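Local coordinates for beta-galactosidase (Bacteroides thetaiotaomicron, PDB 5MUJ), which is a glycoside hydrolase that probably removes sugar residues from side chain B of the plant pectin rhamnogalacturonan II, at residues A[161-173]-A[182-194]. Numbering follows the deposited sequence.
Sequences VKAPLFVGLASTK and WESLDKPILSIHD. With RAM (alpha-L-rhamnopyranose), chain B.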
loop_
_atom_site.group_PDB
_atom_site.type_symbol
_atom_site.label_atom_id
_atom_site.label_comp_id
_atom_site.label_asym_id
_atom_site.label_seq_id
_atom_site.Cartn_x
_atom_site.Cartn_y
_atom_site.Cartn_z
ATOM N N VAL A 161 -4.684 -0.997 17.365
ATOM C CA VAL A 161 -4.660 -0.525 18.762
ATOM C C VAL A 161 -5.544 -1.328 19.753
ATOM O O VAL A 161 -5.165 -1.463 20.921
ATOM C CB VAL A 161 -4.980 0.999 18.831
ATOM C CG1 VAL A 161 -6.431 1.282 18.480
ATOM C CG2 VAL A 161 -4.639 1.584 20.195
ATOM N N LYS A 162 -6.712 -1.808 19.314
ATOM C CA LYS A 162 -7.629 -2.605 20.174
ATOM C C LYS A 162 -7.597 -4.119 19.948
ATOM O O LYS A 162 -7.983 -4.886 20.840
ATOM C CB LYS A 162 -9.082 -2.104 20.073
ATOM C CG LYS A 162 -9.363 -0.737 20.701
ATOM C CD LYS A 162 -8.829 -0.511 22.114
ATOM C CE LYS A 162 -8.839 0.959 22.504
ATOM N NZ LYS A 162 -10.182 1.592 22.405
ATOM N N ALA A 163 -7.141 -4.539 18.776
ATOM C CA ALA A 163 -7.127 -5.937 18.390
ATOM C C ALA A 163 -6.256 -6.087 17.160
ATOM O O ALA A 163 -6.089 -5.139 16.406
ATOM C CB ALA A 163 -8.538 -6.466 18.106
ATOM N N PRO A 164 -5.753 -7.290 16.897
ATOM C CA PRO A 164 -4.903 -7.493 15.734
ATOM C C PRO A 164 -5.630 -7.384 14.383
ATOM O O PRO A 164 -6.871 -7.434 14.303
ATOM C CB PRO A 164 -4.287 -8.899 15.965
ATOM C CG PRO A 164 -5.223 -9.566 16.878
ATOM C CD PRO A 164 -5.759 -8.484 17.768
ATOM N N LEU A 165 -4.837 -7.229 13.332
ATOM C CA LEU A 165 -5.377 -7.191 11.970
ATOM C C LEU A 165 -4.886 -8.387 11.161
ATOM O O LEU A 165 -3.743 -8.843 11.346
ATOM C CB LEU A 165 -5.033 -5.891 11.299
ATOM C CG LEU A 165 -5.277 -4.655 12.115
ATOM C CD1 LEU A 165 -4.270 -3.592 11.678
ATOM C CD2 LEU A 165 -6.704 -4.165 11.977
ATOM N N PHE A 166 -5.783 -8.970 10.371
ATOM C CA PHE A 166 -5.501 -10.151 9.575
ATOM C C PHE A 166 -5.757 -9.852 8.107
ATOM O O PHE A 166 -6.483 -8.890 7.807
ATOM C CB PHE A 166 -6.363 -11.364 10.019
ATOM C CG PHE A 166 -6.474 -11.546 11.506
ATOM C CD1 PHE A 166 -5.346 -11.499 12.325
ATOM C CD2 PHE A 166 -7.706 -11.762 12.091
ATOM C CE1 PHE A 166 -5.457 -11.660 13.702
ATOM C CE2 PHE A 166 -7.822 -11.938 13.468
ATOM C CZ PHE A 166 -6.693 -11.871 14.264
ATOM N N VAL A 167 -5.235 -10.671 7.192
ATOM C CA VAL A 167 -5.453 -10.503 5.739
ATOM C C VAL A 167 -6.769 -11.119 5.282
ATOM O O VAL A 167 -6.980 -12.295 5.290
ATOM C CB VAL A 167 -4.278 -11.077 4.860
ATOM C CG1 VAL A 167 -4.362 -10.668 3.369
ATOM C CG2 VAL A 167 -2.963 -10.548 5.360
ATOM N N GLY A 168 -7.665 -10.287 4.766
ATOM C CA GLY A 168 -8.881 -10.778 4.144
ATOM C C GLY A 168 -8.848 -10.803 2.612
ATOM O O GLY A 168 -7.959 -10.234 1.989
ATOM N N LEU A 169 -9.814 -11.495 2.030
ATOM C CA LEU A 169 -9.934 -11.658 0.585
ATOM C C LEU A 169 -11.321 -11.189 0.152
ATOM O O LEU A 169 -12.323 -11.569 0.775
ATOM C CB LEU A 169 -9.804 -13.130 0.179
ATOM C CG LEU A 169 -9.868 -13.432 -1.330
ATOM C CD1 LEU A 169 -8.703 -12.809 -2.100
ATOM C CD2 LEU A 169 -9.927 -14.947 -1.553
ATOM N N ALA A 170 -11.354 -10.366 -0.892
ATOM C CA ALA A 170 -12.594 -9.906 -1.502
ATOM C C ALA A 170 -12.539 -10.052 -2.978
ATOM O O ALA A 170 -11.467 -10.150 -3.569
ATOM C CB ALA A 170 -12.894 -8.478 -1.120
ATOM N N SER A 171 -13.725 -10.014 -3.588
ATOM C CA SER A 171 -13.833 -10.114 -5.020
ATOM C C SER A 171 -15.145 -9.540 -5.508
ATOM O O SER A 171 -16.058 -9.318 -4.731
ATOM C CB SER A 171 -13.703 -11.560 -5.466
ATOM O OG SER A 171 -14.837 -12.331 -5.102
ATOM N N THR A 172 -15.203 -9.274 -6.805
ATOM C CA THR A 172 -16.457 -8.793 -7.410
ATOM C C THR A 172 -16.583 -9.219 -8.867
ATOM O O THR A 172 -15.579 -9.335 -9.571
ATOM C CB THR A 172 -16.605 -7.258 -7.317
ATOM O OG1 THR A 172 -17.942 -6.858 -7.679
ATOM C CG2 THR A 172 -15.563 -6.538 -8.200
ATOM N N LYS A 173 -17.822 -9.497 -9.280
ATOM C CA LYS A 173 -18.165 -9.677 -10.683
ATOM C C LYS A 173 -18.698 -8.352 -11.270
ATOM O O LYS A 173 -19.060 -8.281 -12.457
ATOM C CB LYS A 173 -19.183 -10.808 -10.858
ATOM C CG LYS A 173 -18.530 -12.182 -10.828
ATOM C CD LYS A 173 -19.465 -13.293 -11.289
ATOM C CE LYS A 173 -18.750 -14.633 -11.384
ATOM N NZ LYS A 173 -17.783 -14.713 -12.519
ATOM N N TRP A 182 -17.858 -4.952 -2.714
ATOM C CA TRP A 182 -17.213 -6.174 -3.148
ATOM C C TRP A 182 -17.553 -7.267 -2.090
ATOM O O TRP A 182 -17.885 -6.953 -0.979
ATOM C CB TRP A 182 -15.695 -5.944 -3.251
ATOM C CG TRP A 182 -15.236 -5.015 -4.352
ATOM C CD1 TRP A 182 -15.797 -3.841 -4.737
ATOM C CD2 TRP A 182 -14.121 -5.235 -5.205
ATOM N NE1 TRP A 182 -15.057 -3.293 -5.733
ATOM C CE2 TRP A 182 -14.026 -4.124 -6.063
ATOM C CE3 TRP A 182 -13.150 -6.255 -5.294
ATOM C CZ2 TRP A 182 -13.028 -4.017 -7.032
ATOM C CZ3 TRP A 182 -12.155 -6.146 -6.244
ATOM C CH2 TRP A 182 -12.106 -5.043 -7.113
ATOM N N GLU A 183 -17.579 -8.511 -2.530
ATOM C CA GLU A 183 -17.900 -9.658 -1.674
ATOM C C GLU A 183 -16.672 -10.137 -0.956
ATOM O O GLU A 183 -15.582 -10.122 -1.489
ATOM C CB GLU A 183 -18.437 -10.798 -2.536
ATOM C CG GLU A 183 -19.727 -10.423 -3.244
ATOM C CD GLU A 183 -20.324 -11.504 -4.119
ATOM O OE1 GLU A 183 -19.658 -12.541 -4.365
ATOM O OE2 GLU A 183 -21.474 -11.284 -4.577
ATOM N N SER A 184 -16.872 -10.581 0.261
ATOM C CA SER A 184 -15.740 -11.056 1.061
ATOM C C SER A 184 -15.990 -12.355 1.792
ATOM O O SER A 184 -17.137 -12.766 2.019
ATOM C CB SER A 184 -15.261 -9.960 1.960
ATOM O OG SER A 184 -16.230 -9.571 2.853
ATOM N N LEU A 185 -14.878 -13.016 2.083
ATOM C CA LEU A 185 -14.899 -14.306 2.834
ATOM C C LEU A 185 -15.207 -14.116 4.310
ATOM O O LEU A 185 -14.878 -13.095 4.912
ATOM C CB LEU A 185 -13.598 -15.056 2.648
ATOM C CG LEU A 185 -13.275 -15.549 1.237
ATOM C CD1 LEU A 185 -12.059 -16.439 1.273
ATOM C CD2 LEU A 185 -14.454 -16.258 0.552
ATOM N N ASP A 186 -15.784 -15.150 4.913
ATOM C CA ASP A 186 -16.188 -15.083 6.304
ATOM C C ASP A 186 -15.100 -15.476 7.325
ATOM O O ASP A 186 -15.368 -15.490 8.534
ATOM C CB ASP A 186 -17.461 -15.906 6.479
ATOM C CG ASP A 186 -18.666 -15.235 5.856
ATOM O OD1 ASP A 186 -18.567 -14.108 5.286
ATOM O OD2 ASP A 186 -19.749 -15.823 5.936
ATOM N N LYS A 187 -13.889 -15.718 6.807
ATOM C CA LYS A 187 -12.680 -15.990 7.532
ATOM C C LYS A 187 -11.541 -15.224 6.841
ATOM O O LYS A 187 -11.574 -15.040 5.617
ATOM C CB LYS A 187 -12.398 -17.504 7.478
ATOM C CG LYS A 187 -12.080 -18.071 6.082
ATOM C CD LYS A 187 -12.280 -19.584 5.970
ATOM C CE LYS A 187 -11.076 -20.384 6.449
ATOM N NZ LYS A 187 -11.421 -21.777 6.882
ATOM N N PRO A 188 -10.518 -14.794 7.608
ATOM C CA PRO A 188 -9.336 -14.292 6.916
ATOM C C PRO A 188 -8.673 -15.372 6.072
ATOM O O PRO A 188 -8.840 -16.566 6.349
ATOM C CB PRO A 188 -8.404 -13.850 8.040
ATOM C CG PRO A 188 -8.959 -14.361 9.309
ATOM C CD PRO A 188 -10.359 -14.835 9.080
ATOM N N ILE A 189 -7.899 -14.969 5.081
ATOM C CA ILE A 189 -7.060 -15.904 4.324
ATOM C C ILE A 189 -5.681 -16.148 4.949
ATOM O O ILE A 189 -5.093 -17.212 4.734
ATOM C CB ILE A 189 -6.945 -15.560 2.812
ATOM C CG1 ILE A 189 -6.557 -14.083 2.550
ATOM C CG2 ILE A 189 -8.224 -16.007 2.107
ATOM C CD1 ILE A 189 -6.032 -13.859 1.147
ATOM N N LEU A 190 -5.167 -15.171 5.692
ATOM C CA LEU A 190 -3.986 -15.351 6.535
ATOM C C LEU A 190 -4.284 -14.699 7.850
ATOM O O LEU A 190 -4.935 -13.661 7.930
ATOM C CB LEU A 190 -2.697 -14.738 5.988
ATOM C CG LEU A 190 -2.158 -15.017 4.567
ATOM C CD1 LEU A 190 -3.198 -14.888 3.488
ATOM C CD2 LEU A 190 -1.039 -14.044 4.273
ATOM N N SER A 191 -3.720 -15.247 8.907
ATOM C CA SER A 191 -3.925 -14.680 10.225
ATOM C C SER A 191 -2.697 -15.004 11.048
ATOM O O SER A 191 -1.953 -15.915 10.690
ATOM C CB SER A 191 -5.203 -15.250 10.834
ATOM O OG SER A 191 -5.175 -15.261 12.256
ATOM N N ILE A 192 -2.514 -14.254 12.129
ATOM C CA ILE A 192 -1.383 -14.462 13.092
ATOM C C ILE A 192 -1.473 -15.768 13.935
ATOM O O ILE A 192 -0.484 -16.202 14.500
ATOM C CB ILE A 192 -1.240 -13.263 14.082
ATOM C CG1 ILE A 192 -2.359 -13.290 15.153
ATOM C CG2 ILE A 192 -1.159 -11.932 13.319
ATOM C CD1 ILE A 192 -2.289 -12.298 16.277
ATOM N N HIS A 193 -2.693 -16.300 14.022
ATOM C CA HIS A 193 -3.060 -17.500 14.740
ATOM C C HIS A 193 -2.927 -18.757 13.924
ATOM O O HIS A 193 -3.053 -19.853 14.485
ATOM C CB HIS A 193 -4.491 -17.342 15.223
ATOM C CG HIS A 193 -4.667 -16.236 16.213
ATOM N ND1 HIS A 193 -3.848 -16.081 17.308
ATOM C CD2 HIS A 193 -5.554 -15.219 16.259
ATOM C CE1 HIS A 193 -4.232 -15.024 18.001
ATOM N NE2 HIS A 193 -5.266 -14.484 17.383
ATOM N N ASP A 194 -2.609 -18.651 12.644
ATOM C CA ASP A 194 -2.391 -19.836 11.831
ATOM C C ASP A 194 -1.234 -20.697 12.401
ATOM O O ASP A 194 -0.256 -20.178 12.928
ATOM C CB ASP A 194 -2.042 -19.467 10.387
ATOM C CG ASP A 194 -3.142 -18.662 9.633
ATOM O OD1 ASP A 194 -4.339 -18.757 9.924
ATOM O OD2 ASP A 194 -2.754 -17.964 8.652
HETATM C C1 RAM B . -1.671 1.290 24.250
HETATM C C2 RAM B . -1.994 1.559 22.805
HETATM C C3 RAM B . -0.738 1.662 21.971
HETATM C C4 RAM B . 0.099 0.388 22.147
HETATM C C5 RAM B . 0.330 0.009 23.615
HETATM C C6 RAM B . 0.825 -1.430 23.764
HETATM O O2 RAM B . -2.786 0.437 22.397
HETATM O O3 RAM B . -1.146 1.846 20.606
HETATM O O4 RAM B . 1.268 0.990 21.586
HETATM O O5 RAM B . -0.863 0.111 24.390
HETATM O O HOH W 1 -11.554 -12.670 4.147
HETATM O O HOH W 2 -14.828 -13.057 -2.476
#
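A classic beta bulge sets I189 and L190 both opposite V167: the O of V167 takes the N-H of I189 at 2.8 Å and, weakly, that of L190, whose own O accepts from V167 N. Between this bulge and the hairpin proper the 182-194 chain bows out past D186; L169 O still takes L185 N directly, at 3.2 Å, but L169 N reaches K187 O through a water. Nearer the loop joining the two strands, S171 N to E183 O and E183 N to S171 O are both 2.8 Å, an antiparallel hydrogen-bonded pair. Beside them the flat indole of W182 offers T172 CG2 a broad face, 3.5 Å from its six-membered centroid; T172 OG1, anti to the backbone N (chi1 -169°), bonds instead to H180 and G174. An alanine in place of W182 would take the indole from beneath that methyl and would probably open a gap beside M148 and I176. Beta-branched I189 sends CG2 across to L169 CB (3.8 Å), while CG1 packs beside V167. At the far end the apolar F166 ring suits P188 and I192, with S191 OG over one face. Strands 166-172 and 183-184 are thus the outer hairpin of a four-stranded antiparallel blade, one of five, as in a five-bladed beta-propeller.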